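Local coordinates for putative TIM-barrel metal-dependent hydrolase (Mycobacterium avium subsp. paratuberculosis S397, PDB 4DZI), which probably catalyses a metal-dependent hydrolysis, as in other amidohydrolases, at a site that here holds two cadmium ions; its substrate is not established, at residues Leu5-Ile10 and Asp380-Met385; Tyr16-Asp21 and Asn147-Glu152; Arg25-Lys30 and Met140-Ala145; Ala189-Val194 and Gly224-Phe229; His238-Trp243 and Pro257-Leu262. All blocks are in the same frame, centred on the assembly; numbering follows the deposited sequence.

Contact 1 (Leu5-Ile10 and Asp380-Met385); sequences LNYRVI and DIRKIM
With chi1 at 46°, the ring of Y7 sits between its own backbone N and carbonyl carbon and reaches across to the helix, while R382 swings CG anti to its N and then bends at chi2 to fold its chain back over that ring. The result is a CH-pi contact: R382 CD stands 3.7 Å from the Y7 ring centroid, almost exactly on the ring normal. The guanidinium continues over the same face as an off-centre cation-pi partner, its plane 43° from the ring, and R382 NE is held by a salt bridge to D387. L5 CB covers the opposite face, and M385 CB comes to the edge at Y7 CE1. Deeper in, V9 CG1 packs 3.9 Å from M385 CE. One hydrogen bond ties the backbones, I10 N to M385 O at 3.0 Å. Here the chain's first barrel strand, 9-15, meets the C-terminal helix 378-393, consistent with the way the last helix of a TIM barrel packs beside the first strand.

Contact 2 (Tyr16-Asp21 and Asn147-Glu152); sequences YYEPLD and NLWLDE
Y16 and W149 meet as a T-shaped pair: the six-membered edge of the indole points at the face of the phenol ring, centroids 5.3 Å apart and planes at 71°. The atoms at the front are W149 CH2 and Y16 CE1, 3.7 Å apart. Beside them, the L150 side chain crosses that of Y16 at about a right angle, its CD1 3.4 Å from Y16 OH. P19 meets the indole obliquely at another part of its rim, its CD 3.3 Å from W149 CZ2 and its CG near NE1, and E18 lays its CG 4.1 Å from W149 CH2. W149 reaches these partners because its CG is anti to the backbone N (chi1 163°), which sends the indole off helix 136-153 toward the loop. That loop follows strand 9-15, whose end carries the cadmium ligands D13 and H15, and the Y16 side chain lies about 10 Å from a cadmium ion. In the second shell, T123, F124 and G125 offer their backbone N-H groups to the E18 carboxylate. Y16 O is bonded to the T123 hydroxyl, and R25 packs on W149.

Contact 3 (Arg25-Lys30 and Met140-Ala145); sequences RHLDKK and MASVHA
L27 presses onto one side of the helix through its CD1 methyl, and this is the close part of the contact. Its CG is anti to the backbone N (chi1 -176°), which brings CD1 over the helix backbone, 3.7 Å from A141 O and 4.0 Å from S142 CA. At A145 the loop comes near: L27 CA lies 3.7 Å from A145 CB, the same methyl that H26 O touches, and the CA atoms of H26 and A145 are 4.8 Å apart. S142 OG, 4.0 Å from L27 CD1, spends its polar end on A138 O within the helix. The other part is looser and wet. No direct polar bond joins the two backbones; two waters do it instead. One accepts from H26 N and donates a weak bond to A145 O; the second accepts from D28 N at 3.3 Å and donates to A141 O at 2.7 Å. Beyond it the loop turns to solvent, with D28 OD1 accepting from K30 N to make an Asx turn. The H26 ring runs along the same helix, A145 O near its plane at the edge, and NE2 makes a probable hydrogen bond to E152 further on. The segment 25-30 belongs to the long connection from strand 9-15 to strand 36-40, and it lies against helix 136-153, which in turn packs on helix 174-186 through M140 and H144.

Contact 4 (Ala189-Val194 and Gly224-Phe229); sequences AKLVLV and GVPVGF
A beta-alpha-beta unit, strand 192-193, helix 214-223 and strand 227-230, brings these two parallel strands side by side in the barrel wall. Three backbone bonds make the ladder: V192 N to P226 O, G228 N back to V192 O at 2.6 Å, and V194 N to G228 O at 3.0 Å. On the helix-covered face, V194 CG2 meets V227 CG2 at 3.6 Å. The V192 and V225 side chains cross at about a right angle, CG1 to CG1 4.0 Å, under L220 of the connecting helix. On the other face G228 has no side chain, and the space by its backbone is taken by L193 CD2, 3.8 Å from G228 O, and by L191 CD1, which also touches P226 CB. F229 lies alongside V194, its CD1 3.1 Å from V194 O. Strand 227-230 ends at the cadmium ligand H230. The pairing of the two strands thus rests on main-chain bonds, with hydrocarbon packing on both faces and no charge pair across it.

Contact 5 (His238-Trp243 and Pro257-Leu262); sequences HIAAAW and PLDQVL
The indole of W243 meets the L262 side chain at about a right angle: L262 CD1 approaches obliquely, 3.8 Å from W243 CD1, while I239 O, from the last turn of the helix that W243 follows, lies in plane at the ring edge. The ring's NE1 is bonded to Y236 OH of the second subunit, which would limit its rotation. The D259 carboxylate brings OD1 to 3.3 Å from A240 CB. Helix 237-242, just beyond the barrel strand 227-230, here passes the weakly bonded helix 257-263; the axes of 238-242 and 257-262 approach to 8.8 Å, with their N-to-C directions 125° apart. The small A240 sits where they pass, its CA 5.2 Å from that of D259, and L262 CD1 also rests 3.8 Å from A240 CA. Further along, I239 CG2 lies 4.1 Å from L262 CB. The pair belongs to the dimer interface: L262 packs on D270 of the second subunit, L258 on its H278, and the H238 rings of the two subunits meet nearly perpendicular.

How the contacts relate
Contact 1 joins parts near the two ends of the chain, and the other four fall between its segments in sequence. Contacts 2 and 3 are neighbours, with centres about 12 Å apart; both use helix 136-153, and the salt bridge from E152 to R25 links them, so the loop after strand 9-15 is fastened to that helix at two levels. Contact 4 follows in the barrel wall, about 18 Å from contact 2 between centres. Strand 227-230 then leads on to helix 237-242 and contact 5, about 30 Å from contact 4 between centres. Contacts 2 and 4 thus lie near the cadmium site, whereas contact 5 belongs to the subunit interface, across the chain's centre from contact 1.

Contact 1 (Leu5-Ile10 and Asp380-Met385)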
# COMPACT_ATOMS: atom_id res chain seq x y z
N LEU C 5 -12.07 2.63 36.65
CA LEU C 5 -13.00 1.56 36.33
C LEU C 5 -13.27 0.68 37.55
O LEU C 5 -12.45 0.62 38.45
CB LEU C 5 -12.45 0.69 35.20
CG LEU C 5 -12.33 1.33 33.80
CD1 LEU C 5 -11.56 0.36 32.91
CD2 LEU C 5 -13.69 1.64 33.20
N ASN C 6 -14.42 -0.01 37.53
CA ASN C 6 -14.81 -0.89 38.63
C ASN C 6 -14.30 -2.31 38.43
O ASN C 6 -14.66 -3.21 39.18
CB ASN C 6 -16.35 -0.91 38.76
CG ASN C 6 -16.91 0.44 39.21
OD1 ASN C 6 -16.30 1.13 39.99
ND2 ASN C 6 -18.08 0.82 38.69
N TYR C 7 -13.47 -2.53 37.40
CA TYR C 7 -12.96 -3.87 37.16
C TYR C 7 -11.55 -3.73 36.62
O TYR C 7 -11.20 -2.64 36.08
CB TYR C 7 -13.83 -4.60 36.12
CG TYR C 7 -14.15 -3.72 34.92
CD1 TYR C 7 -13.26 -3.67 33.81
CD2 TYR C 7 -15.29 -2.92 34.90
CE1 TYR C 7 -13.53 -2.86 32.71
CE2 TYR C 7 -15.58 -2.11 33.81
CZ TYR C 7 -14.69 -2.08 32.72
OH TYR C 7 -15.00 -1.24 31.66
N ARG C 8 -10.75 -4.78 36.79
CA ARG C 8 -9.37 -4.81 36.23
C ARG C 8 -9.50 -4.97 34.73
O ARG C 8 -10.45 -5.54 34.25
CB ARG C 8 -8.56 -5.96 36.81
CG ARG C 8 -8.31 -5.81 38.32
CD ARG C 8 -7.98 -7.18 38.94
NE ARG C 8 -9.13 -8.08 38.87
CZ ARG C 8 -9.07 -9.38 39.16
NH1 ARG C 8 -10.15 -10.16 39.07
NH2 ARG C 8 -7.90 -9.91 39.51
N VAL C 9 -8.50 -4.49 34.00
CA VAL C 9 -8.55 -4.58 32.55
C VAL C 9 -7.68 -5.70 32.03
O VAL C 9 -6.84 -6.26 32.75
CB VAL C 9 -8.18 -3.24 31.90
CG1 VAL C 9 -9.12 -2.14 32.40
CG2 VAL C 9 -6.73 -2.86 32.20
N ILE C 10 -7.85 -6.06 30.75
CA ILE C 10 -7.01 -7.05 30.10
C ILE C 10 -6.33 -6.26 28.95
O ILE C 10 -7.02 -5.78 28.08
CB ILE C 10 -7.86 -8.18 29.49
CG1 ILE C 10 -8.78 -8.80 30.56
CG2 ILE C 10 -6.96 -9.21 28.78
CD1 ILE C 10 -8.06 -9.58 31.63
N ASP C 380 -20.41 -1.49 26.79
CA ASP C 380 -19.47 -1.61 25.67
C ASP C 380 -18.02 -1.31 26.07
O ASP C 380 -17.09 -1.91 25.52
CB ASP C 380 -19.90 -0.71 24.46
CG ASP C 380 -21.02 -1.32 23.63
OD1 ASP C 380 -21.34 -2.51 23.80
OD2 ASP C 380 -21.56 -0.60 22.77
N ILE C 381 -17.83 -0.35 26.98
CA ILE C 381 -16.48 -0.07 27.50
C ILE C 381 -15.94 -1.31 28.19
O ILE C 381 -14.77 -1.65 28.03
CB ILE C 381 -16.45 1.16 28.41
CG1 ILE C 381 -16.75 2.40 27.56
CG2 ILE C 381 -15.09 1.31 29.10
CD1 ILE C 381 -17.02 3.66 28.35
N ARG C 382 -16.79 -2.00 28.96
CA ARG C 382 -16.36 -3.26 29.60
C ARG C 382 -15.95 -4.31 28.58
O ARG C 382 -15.01 -5.08 28.82
CB ARG C 382 -17.47 -3.76 30.55
CG ARG C 382 -17.40 -5.23 31.00
CD ARG C 382 -16.33 -5.47 32.05
NE ARG C 382 -16.35 -6.83 32.58
CZ ARG C 382 -16.79 -7.16 33.80
NH1 ARG C 382 -17.26 -6.23 34.63
NH2 ARG C 382 -16.73 -8.43 34.19
N LYS C 383 -16.57 -4.33 27.39
CA LYS C 383 -16.15 -5.27 26.37
C LYS C 383 -14.79 -4.88 25.85
O LYS C 383 -13.89 -5.72 25.73
CB LYS C 383 -17.12 -5.30 25.17
CG LYS C 383 -18.49 -5.87 25.50
CD LYS C 383 -19.35 -5.86 24.25
CE LYS C 383 -20.61 -6.69 24.53
NZ LYS C 383 -21.44 -6.94 23.32
N ILE C 384 -14.64 -3.61 25.50
CA ILE C 384 -13.39 -3.13 24.89
C ILE C 384 -12.20 -3.25 25.85
O ILE C 384 -11.09 -3.66 25.47
CB ILE C 384 -13.56 -1.69 24.40
CG1 ILE C 384 -14.54 -1.70 23.20
CG2 ILE C 384 -12.23 -1.10 23.96
CD1 ILE C 384 -14.96 -0.31 22.78
N MET C 385 -12.44 -2.91 27.11
CA MET C 385 -11.36 -2.95 28.11
C MET C 385 -11.03 -4.29 28.73
O MET C 385 -9.98 -4.45 29.35
CB MET C 385 -11.68 -1.95 29.24
CG MET C 385 -11.82 -0.50 28.79
SD MET C 385 -10.33 0.18 27.98
CE MET C 385 -9.12 0.16 29.29

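Contact 2 (Tyr16-Asp21 and Asn147-Glu152)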
# COMPACT_ATOMS: atom_id res chain seq x y z
N TYR C 16 8.06 -6.56 27.08
CA TYR C 16 9.29 -6.63 27.85
C TYR C 16 10.41 -6.10 26.95
O TYR C 16 10.22 -5.92 25.72
CB TYR C 16 9.59 -8.08 28.28
CG TYR C 16 9.37 -9.05 27.17
CD1 TYR C 16 10.30 -9.18 26.12
CD2 TYR C 16 8.22 -9.84 27.12
CE1 TYR C 16 10.07 -10.07 25.07
CE2 TYR C 16 7.98 -10.72 26.06
CZ TYR C 16 8.91 -10.84 25.04
OH TYR C 16 8.70 -11.69 24.00
N TYR C 17 11.58 -5.85 27.54
CA TYR C 17 12.77 -5.55 26.75
C TYR C 17 13.67 -6.77 26.93
O TYR C 17 14.02 -7.16 28.07
CB TYR C 17 13.43 -4.27 27.25
CG TYR C 17 12.63 -3.02 26.90
CD1 TYR C 17 12.27 -2.76 25.58
CD2 TYR C 17 12.19 -2.14 27.87
CE1 TYR C 17 11.57 -1.62 25.22
CE2 TYR C 17 11.46 -1.01 27.54
CZ TYR C 17 11.14 -0.75 26.21
OH TYR C 17 10.44 0.40 25.88
N GLU C 18 14.02 -7.41 25.84
CA GLU C 18 14.82 -8.65 25.94
C GLU C 18 16.20 -8.40 26.50
O GLU C 18 16.84 -7.44 26.14
CB GLU C 18 15.00 -9.31 24.58
CG GLU C 18 13.73 -9.80 23.89
CD GLU C 18 12.98 -8.73 23.10
OE1 GLU C 18 13.21 -7.51 23.24
OE2 GLU C 18 12.14 -9.14 22.28
N PRO C 19 16.69 -9.33 27.32
CA PRO C 19 18.11 -9.29 27.65
C PRO C 19 18.96 -9.69 26.43
O PRO C 19 18.45 -10.27 25.46
CB PRO C 19 18.23 -10.35 28.75
CG PRO C 19 17.15 -11.33 28.41
CD PRO C 19 15.99 -10.47 27.94
N LEU C 20 20.24 -9.36 26.47
CA LEU C 20 21.10 -9.61 25.32
C LEU C 20 21.15 -11.08 24.87
O LEU C 20 21.47 -11.34 23.74
CB LEU C 20 22.53 -9.13 25.61
CG LEU C 20 22.70 -7.62 25.68
CD1 LEU C 20 24.14 -7.31 26.06
CD2 LEU C 20 22.35 -6.93 24.34
N ASP C 21 20.84 -12.03 25.76
CA ASP C 21 20.90 -13.44 25.39
C ASP C 21 19.55 -14.08 25.07
O ASP C 21 19.40 -15.33 25.02
CB ASP C 21 21.64 -14.26 26.49
CG ASP C 21 20.85 -14.33 27.79
OD1 ASP C 21 19.85 -13.61 27.92
OD2 ASP C 21 21.23 -15.12 28.68
N ASN C 147 11.79 -18.82 22.14
CA ASN C 147 10.61 -19.30 22.83
C ASN C 147 11.01 -19.98 24.14
O ASN C 147 10.31 -19.84 25.14
CB ASN C 147 9.85 -20.27 21.94
CG ASN C 147 9.13 -19.58 20.80
OD1 ASN C 147 8.96 -18.36 20.81
ND2 ASN C 147 8.66 -20.36 19.84
N LEU C 148 12.14 -20.71 24.14
CA LEU C 148 12.65 -21.31 25.38
C LEU C 148 13.01 -20.20 26.38
O LEU C 148 12.67 -20.28 27.56
CB LEU C 148 13.88 -22.18 25.09
CG LEU C 148 13.64 -23.52 24.35
CD1 LEU C 148 14.93 -24.19 23.88
CD2 LEU C 148 12.88 -24.46 25.28
N TRP C 149 13.73 -19.17 25.91
CA TRP C 149 14.05 -18.05 26.75
C TRP C 149 12.79 -17.40 27.32
O TRP C 149 12.72 -17.02 28.49
CB TRP C 149 14.90 -17.00 25.98
CG TRP C 149 14.84 -15.72 26.76
CD1 TRP C 149 15.55 -15.42 27.92
CD2 TRP C 149 13.87 -14.62 26.60
NE1 TRP C 149 15.15 -14.23 28.43
CE2 TRP C 149 14.14 -13.68 27.65
CE3 TRP C 149 12.86 -14.32 25.65
CZ2 TRP C 149 13.42 -12.50 27.81
CZ3 TRP C 149 12.14 -13.11 25.81
CH2 TRP C 149 12.41 -12.23 26.88
N LEU C 150 11.77 -17.26 26.46
CA LEU C 150 10.56 -16.54 26.86
C LEU C 150 9.81 -17.30 27.95
O LEU C 150 9.33 -16.71 28.93
CB LEU C 150 9.64 -16.36 25.65
CG LEU C 150 8.32 -15.64 25.89
CD1 LEU C 150 8.49 -14.19 26.30
CD2 LEU C 150 7.52 -15.74 24.57
N ASP C 151 9.74 -18.60 27.79
CA ASP C 151 9.01 -19.43 28.76
C ASP C 151 9.78 -19.45 30.08
O ASP C 151 9.20 -19.57 31.16
CB ASP C 151 8.86 -20.84 28.22
CG ASP C 151 7.76 -21.66 28.97
OD1 ASP C 151 6.79 -21.06 29.50
OD2 ASP C 151 7.86 -22.90 28.98
N GLU C 152 11.10 -19.36 29.99
CA GLU C 152 11.93 -19.25 31.20
C GLU C 152 11.78 -17.94 31.98
O GLU C 152 11.53 -17.95 33.21
CB GLU C 152 13.38 -19.51 30.83
CG GLU C 152 14.39 -19.31 31.96
CD GLU C 152 15.74 -19.88 31.56
OE1 GLU C 152 16.24 -19.48 30.50
OE2 GLU C 152 16.30 -20.73 32.27

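Contact 3 (Arg25-Lys30 and Met140-Ala145)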
# COMPACT_ATOMS: atom_id res chain seq x y z
N ARG C 25 20.75 -17.75 24.56
CA ARG C 25 20.81 -18.54 25.80
C ARG C 25 20.54 -20.00 25.55
O ARG C 25 21.23 -20.88 26.11
CB ARG C 25 19.82 -17.99 26.84
CG ARG C 25 19.92 -18.71 28.19
CD ARG C 25 18.88 -18.21 29.19
NE ARG C 25 18.96 -16.77 29.38
CZ ARG C 25 18.11 -16.06 30.13
NH1 ARG C 25 17.13 -16.68 30.81
NH2 ARG C 25 18.26 -14.75 30.22
N HIS C 26 19.55 -20.29 24.72
CA HIS C 26 19.20 -21.68 24.40
C HIS C 26 19.34 -22.03 22.94
O HIS C 26 18.67 -22.93 22.44
CB HIS C 26 17.79 -22.00 24.90
CG HIS C 26 17.61 -21.77 26.37
ND1 HIS C 26 18.19 -22.57 27.32
CD2 HIS C 26 16.94 -20.77 27.06
CE1 HIS C 26 17.88 -22.11 28.55
NE2 HIS C 26 17.12 -21.00 28.40
N LEU C 27 20.23 -21.33 22.24
CA LEU C 27 20.45 -21.58 20.82
C LEU C 27 21.40 -22.75 20.58
O LEU C 27 22.46 -22.82 21.20
CB LEU C 27 21.02 -20.33 20.16
CG LEU C 27 21.26 -20.32 18.65
CD1 LEU C 27 19.92 -20.35 17.92
CD2 LEU C 27 22.07 -19.09 18.28
N ASP C 28 21.01 -23.62 19.66
CA ASP C 28 21.87 -24.73 19.21
C ASP C 28 23.22 -24.15 18.72
O ASP C 28 23.25 -23.25 17.90
CB ASP C 28 21.15 -25.50 18.10
CG ASP C 28 21.98 -26.66 17.56
OD1 ASP C 28 23.22 -26.67 17.75
OD2 ASP C 28 21.38 -27.55 16.92
N LYS C 29 24.34 -24.64 19.24
CA LYS C 29 25.64 -24.05 18.88
C LYS C 29 25.93 -24.09 17.39
O LYS C 29 26.77 -23.34 16.91
CB LYS C 29 26.78 -24.68 19.67
CG LYS C 29 26.56 -26.14 20.02
CD LYS C 29 27.45 -27.07 19.21
CE LYS C 29 27.57 -28.41 19.90
NZ LYS C 29 28.80 -29.14 19.49
N LYS C 30 25.21 -24.93 16.66
CA LYS C 30 25.33 -25.00 15.22
C LYS C 30 25.04 -23.63 14.60
O LYS C 30 25.57 -23.29 13.55
CB LYS C 30 24.36 -26.03 14.65
CG LYS C 30 24.37 -26.06 13.13
CD LYS C 30 23.40 -27.09 12.56
CE LYS C 30 23.55 -27.17 11.04
NZ LYS C 30 22.48 -28.00 10.42
N MET C 140 14.35 -21.10 12.14
CA MET C 140 13.62 -22.04 12.99
C MET C 140 14.34 -22.29 14.31
O MET C 140 13.70 -22.36 15.37
CB MET C 140 13.36 -23.38 12.26
CG MET C 140 12.61 -23.26 10.95
SD MET C 140 11.07 -22.32 10.98
CE MET C 140 9.95 -23.49 11.72
N ALA C 141 15.66 -22.42 14.27
CA ALA C 141 16.41 -22.65 15.50
C ALA C 141 16.37 -21.43 16.40
O ALA C 141 16.38 -21.54 17.64
CB ALA C 141 17.85 -23.03 15.20
N SER C 142 16.35 -20.24 15.78
CA SER C 142 16.42 -19.03 16.56
C SER C 142 15.07 -18.75 17.20
O SER C 142 15.00 -18.25 18.32
CB SER C 142 16.85 -17.79 15.72
OG SER C 142 18.19 -17.94 15.21
N VAL C 143 13.98 -19.05 16.48
CA VAL C 143 12.65 -18.88 17.03
C VAL C 143 12.51 -19.86 18.21
O VAL C 143 12.00 -19.50 19.28
CB VAL C 143 11.57 -19.09 15.96
CG1 VAL C 143 10.20 -19.32 16.57
CG2 VAL C 143 11.54 -17.90 14.99
N HIS C 144 13.00 -21.09 18.06
CA HIS C 144 12.88 -22.02 19.18
C HIS C 144 13.67 -21.55 20.39
O HIS C 144 13.16 -21.58 21.54
CB HIS C 144 13.25 -23.47 18.77
CG HIS C 144 12.97 -24.47 19.84
ND1 HIS C 144 11.73 -24.65 20.34
CD2 HIS C 144 13.82 -25.32 20.54
CE1 HIS C 144 11.78 -25.59 21.31
NE2 HIS C 144 13.06 -26.00 21.42
N ALA C 145 14.90 -21.08 20.18
CA ALA C 145 15.75 -20.57 21.27
C ALA C 145 15.04 -19.44 22.01
O ALA C 145 14.98 -19.41 23.25
CB ALA C 145 17.06 -20.04 20.71
O HOH W 1 17.55 -18.35 24.04
O HOH W 2 17.86 -23.55 18.77

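Contact 4 (Ala189-Val194 and Gly224-Phe229)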
# COMPACT_ATOMS: atom_id res chain seq x y z
N ALA C 189 0.96 -22.27 25.94
CA ALA C 189 0.73 -21.00 25.23
C ALA C 189 -0.74 -20.80 24.90
O ALA C 189 -1.42 -21.73 24.47
CB ALA C 189 1.57 -20.94 23.96
N LYS C 190 -1.21 -19.56 25.04
CA LYS C 190 -2.60 -19.20 24.81
C LYS C 190 -2.74 -18.26 23.60
O LYS C 190 -3.87 -17.93 23.18
CB LYS C 190 -3.21 -18.54 26.06
CG LYS C 190 -3.16 -19.41 27.31
CD LYS C 190 -3.86 -20.72 27.11
CE LYS C 190 -4.11 -21.42 28.47
NZ LYS C 190 -2.83 -21.75 29.16
N LEU C 191 -1.60 -17.79 23.11
CA LEU C 191 -1.55 -16.85 21.96
C LEU C 191 -0.20 -17.10 21.31
O LEU C 191 0.80 -17.29 22.03
CB LEU C 191 -1.65 -15.38 22.43
CG LEU C 191 -1.47 -14.27 21.37
CD1 LEU C 191 -2.58 -14.30 20.32
CD2 LEU C 191 -1.44 -12.92 22.05
N VAL C 192 -0.14 -17.17 19.97
CA VAL C 192 1.17 -17.28 19.32
C VAL C 192 1.30 -16.11 18.33
O VAL C 192 0.29 -15.65 17.78
CB VAL C 192 1.37 -18.61 18.56
CG1 VAL C 192 1.08 -19.79 19.47
CG2 VAL C 192 0.48 -18.64 17.32
N LEU C 193 2.51 -15.65 18.10
CA LEU C 193 2.72 -14.56 17.14
C LEU C 193 3.28 -15.12 15.84
O LEU C 193 4.27 -15.84 15.85
CB LEU C 193 3.75 -13.55 17.68
CG LEU C 193 3.32 -12.95 19.01
CD1 LEU C 193 4.42 -11.95 19.42
CD2 LEU C 193 1.98 -12.25 18.90
N VAL C 194 2.65 -14.80 14.71
CA VAL C 194 3.24 -15.07 13.43
C VAL C 194 3.51 -13.71 12.81
O VAL C 194 2.71 -12.79 13.00
CB VAL C 194 2.27 -15.89 12.54
CG1 VAL C 194 2.77 -15.97 11.08
CG2 VAL C 194 2.12 -17.32 13.09
N GLY C 224 -7.87 -23.81 19.97
CA GLY C 224 -8.52 -22.57 20.38
C GLY C 224 -7.54 -21.44 20.69
O GLY C 224 -7.89 -20.49 21.41
N VAL C 225 -6.35 -21.52 20.11
CA VAL C 225 -5.30 -20.53 20.34
C VAL C 225 -5.20 -19.58 19.13
O VAL C 225 -4.92 -20.04 17.99
CB VAL C 225 -3.94 -21.24 20.59
CG1 VAL C 225 -2.77 -20.26 20.46
CG2 VAL C 225 -3.94 -21.91 21.97
N PRO C 226 -5.42 -18.27 19.36
CA PRO C 226 -5.35 -17.33 18.23
C PRO C 226 -3.94 -17.12 17.71
O PRO C 226 -2.95 -17.30 18.42
CB PRO C 226 -5.89 -16.01 18.82
CG PRO C 226 -6.39 -16.31 20.18
CD PRO C 226 -5.79 -17.61 20.63
N VAL C 227 -3.85 -16.70 16.45
CA VAL C 227 -2.60 -16.20 15.90
C VAL C 227 -2.62 -14.69 16.07
O VAL C 227 -3.61 -14.03 15.72
CB VAL C 227 -2.41 -16.59 14.42
CG1 VAL C 227 -3.64 -16.24 13.58
CG2 VAL C 227 -1.12 -15.96 13.87
N GLY C 228 -1.54 -14.14 16.60
CA GLY C 228 -1.47 -12.69 16.70
C GLY C 228 -0.47 -12.16 15.69
O GLY C 228 0.54 -12.79 15.42
N PHE C 229 -0.81 -10.99 15.12
CA PHE C 229 0.05 -10.31 14.16
C PHE C 229 0.41 -8.94 14.73
O PHE C 229 -0.42 -8.03 14.79
CB PHE C 229 -0.69 -10.09 12.81
CG PHE C 229 -0.97 -11.37 12.06
CD1 PHE C 229 0.06 -12.08 11.49
CD2 PHE C 229 -2.26 -11.88 11.98
CE1 PHE C 229 -0.19 -13.28 10.81
CE2 PHE C 229 -2.52 -13.09 11.32
CZ PHE C 229 -1.48 -13.79 10.74

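Contact 5 (His238-Trp243 and Pro257-Leu262)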
# COMPACT_ATOMS: atom_id res chain seq x y z
N HIS C 238 11.30 -2.28 1.40
CA HIS C 238 11.56 -2.50 -0.05
C HIS C 238 10.78 -1.57 -0.97
O HIS C 238 11.23 -1.24 -2.07
CB HIS C 238 11.42 -3.97 -0.48
CG HIS C 238 9.99 -4.49 -0.57
ND1 HIS C 238 9.31 -4.55 -1.73
CD2 HIS C 238 9.13 -5.01 0.41
CE1 HIS C 238 8.07 -5.06 -1.51
NE2 HIS C 238 7.97 -5.34 -0.19
N ILE C 239 9.62 -1.10 -0.52
CA ILE C 239 8.86 -0.10 -1.28
C ILE C 239 9.59 1.24 -1.34
O ILE C 239 9.80 1.82 -2.41
CB ILE C 239 7.43 0.11 -0.72
CG1 ILE C 239 6.64 -1.20 -0.74
CG2 ILE C 239 6.71 1.19 -1.53
CD1 ILE C 239 5.16 -1.02 -0.44
N ALA C 240 9.98 1.76 -0.18
CA ALA C 240 10.79 2.98 -0.17
C ALA C 240 12.04 2.77 -1.03
O ALA C 240 12.48 3.69 -1.72
CB ALA C 240 11.16 3.38 1.25
N ALA C 241 12.58 1.55 -1.02
CA ALA C 241 13.78 1.23 -1.79
C ALA C 241 13.54 1.40 -3.29
O ALA C 241 14.38 1.94 -4.01
CB ALA C 241 14.24 -0.18 -1.49
N ALA C 242 12.40 0.91 -3.75
CA ALA C 242 12.05 1.01 -5.15
C ALA C 242 11.96 2.47 -5.56
O ALA C 242 12.18 2.76 -6.73
CB ALA C 242 10.73 0.32 -5.40
N TRP C 243 11.61 3.36 -4.62
CA TRP C 243 11.51 4.82 -4.84
C TRP C 243 12.81 5.58 -4.61
O TRP C 243 12.80 6.79 -4.53
CB TRP C 243 10.36 5.45 -4.05
CG TRP C 243 9.02 5.13 -4.68
CD1 TRP C 243 8.19 4.04 -4.44
CD2 TRP C 243 8.34 5.91 -5.70
NE1 TRP C 243 7.07 4.10 -5.24
CE2 TRP C 243 7.12 5.20 -6.03
CE3 TRP C 243 8.64 7.10 -6.37
CZ2 TRP C 243 6.22 5.68 -6.96
CZ3 TRP C 243 7.75 7.57 -7.33
CH2 TRP C 243 6.56 6.89 -7.61
N PRO C 257 11.41 11.44 5.13
CA PRO C 257 10.00 11.51 5.47
C PRO C 257 9.12 10.66 4.54
O PRO C 257 8.04 10.22 4.95
CB PRO C 257 9.66 13.02 5.34
CG PRO C 257 10.81 13.64 4.63
CD PRO C 257 12.00 12.78 4.93
N LEU C 258 9.61 10.40 3.33
CA LEU C 258 8.82 9.62 2.34
C LEU C 258 8.69 8.17 2.78
O LEU C 258 7.65 7.53 2.58
CB LEU C 258 9.42 9.72 0.93
CG LEU C 258 8.68 8.96 -0.18
CD1 LEU C 258 7.26 9.50 -0.30
CD2 LEU C 258 9.43 9.12 -1.51
N ASP C 259 9.73 7.63 3.42
CA ASP C 259 9.74 6.20 3.73
C ASP C 259 8.49 5.76 4.51
O ASP C 259 7.82 4.79 4.14
CB ASP C 259 11.04 5.83 4.46
CG ASP C 259 12.28 6.04 3.59
OD1 ASP C 259 12.11 6.30 2.37
OD2 ASP C 259 13.41 5.95 4.10
N GLN C 260 8.13 6.48 5.56
CA GLN C 260 6.98 6.04 6.35
C GLN C 260 5.63 6.28 5.67
O GLN C 260 4.65 5.57 5.91
CB GLN C 260 7.00 6.67 7.75
CG GLN C 260 5.89 6.11 8.65
CD GLN C 260 6.03 4.62 8.97
OE1 GLN C 260 5.12 4.01 9.52
NE2 GLN C 260 7.18 4.03 8.63
N VAL C 261 5.58 7.29 4.80
CA VAL C 261 4.37 7.53 4.04
C VAL C 261 4.15 6.34 3.10
O VAL C 261 3.01 5.95 2.84
CB VAL C 261 4.49 8.85 3.23
CG1 VAL C 261 3.29 9.00 2.34
CG2 VAL C 261 4.62 10.06 4.16
N LEU C 262 5.24 5.78 2.58
CA LEU C 262 5.13 4.63 1.67
C LEU C 262 4.93 3.32 2.38
O LEU C 262 4.65 2.29 1.72
CB LEU C 262 6.44 4.49 0.87
CG LEU C 262 6.68 5.66 -0.07
CD1 LEU C 262 7.95 5.45 -0.87
CD2 LEU C 262 5.50 5.82 -1.03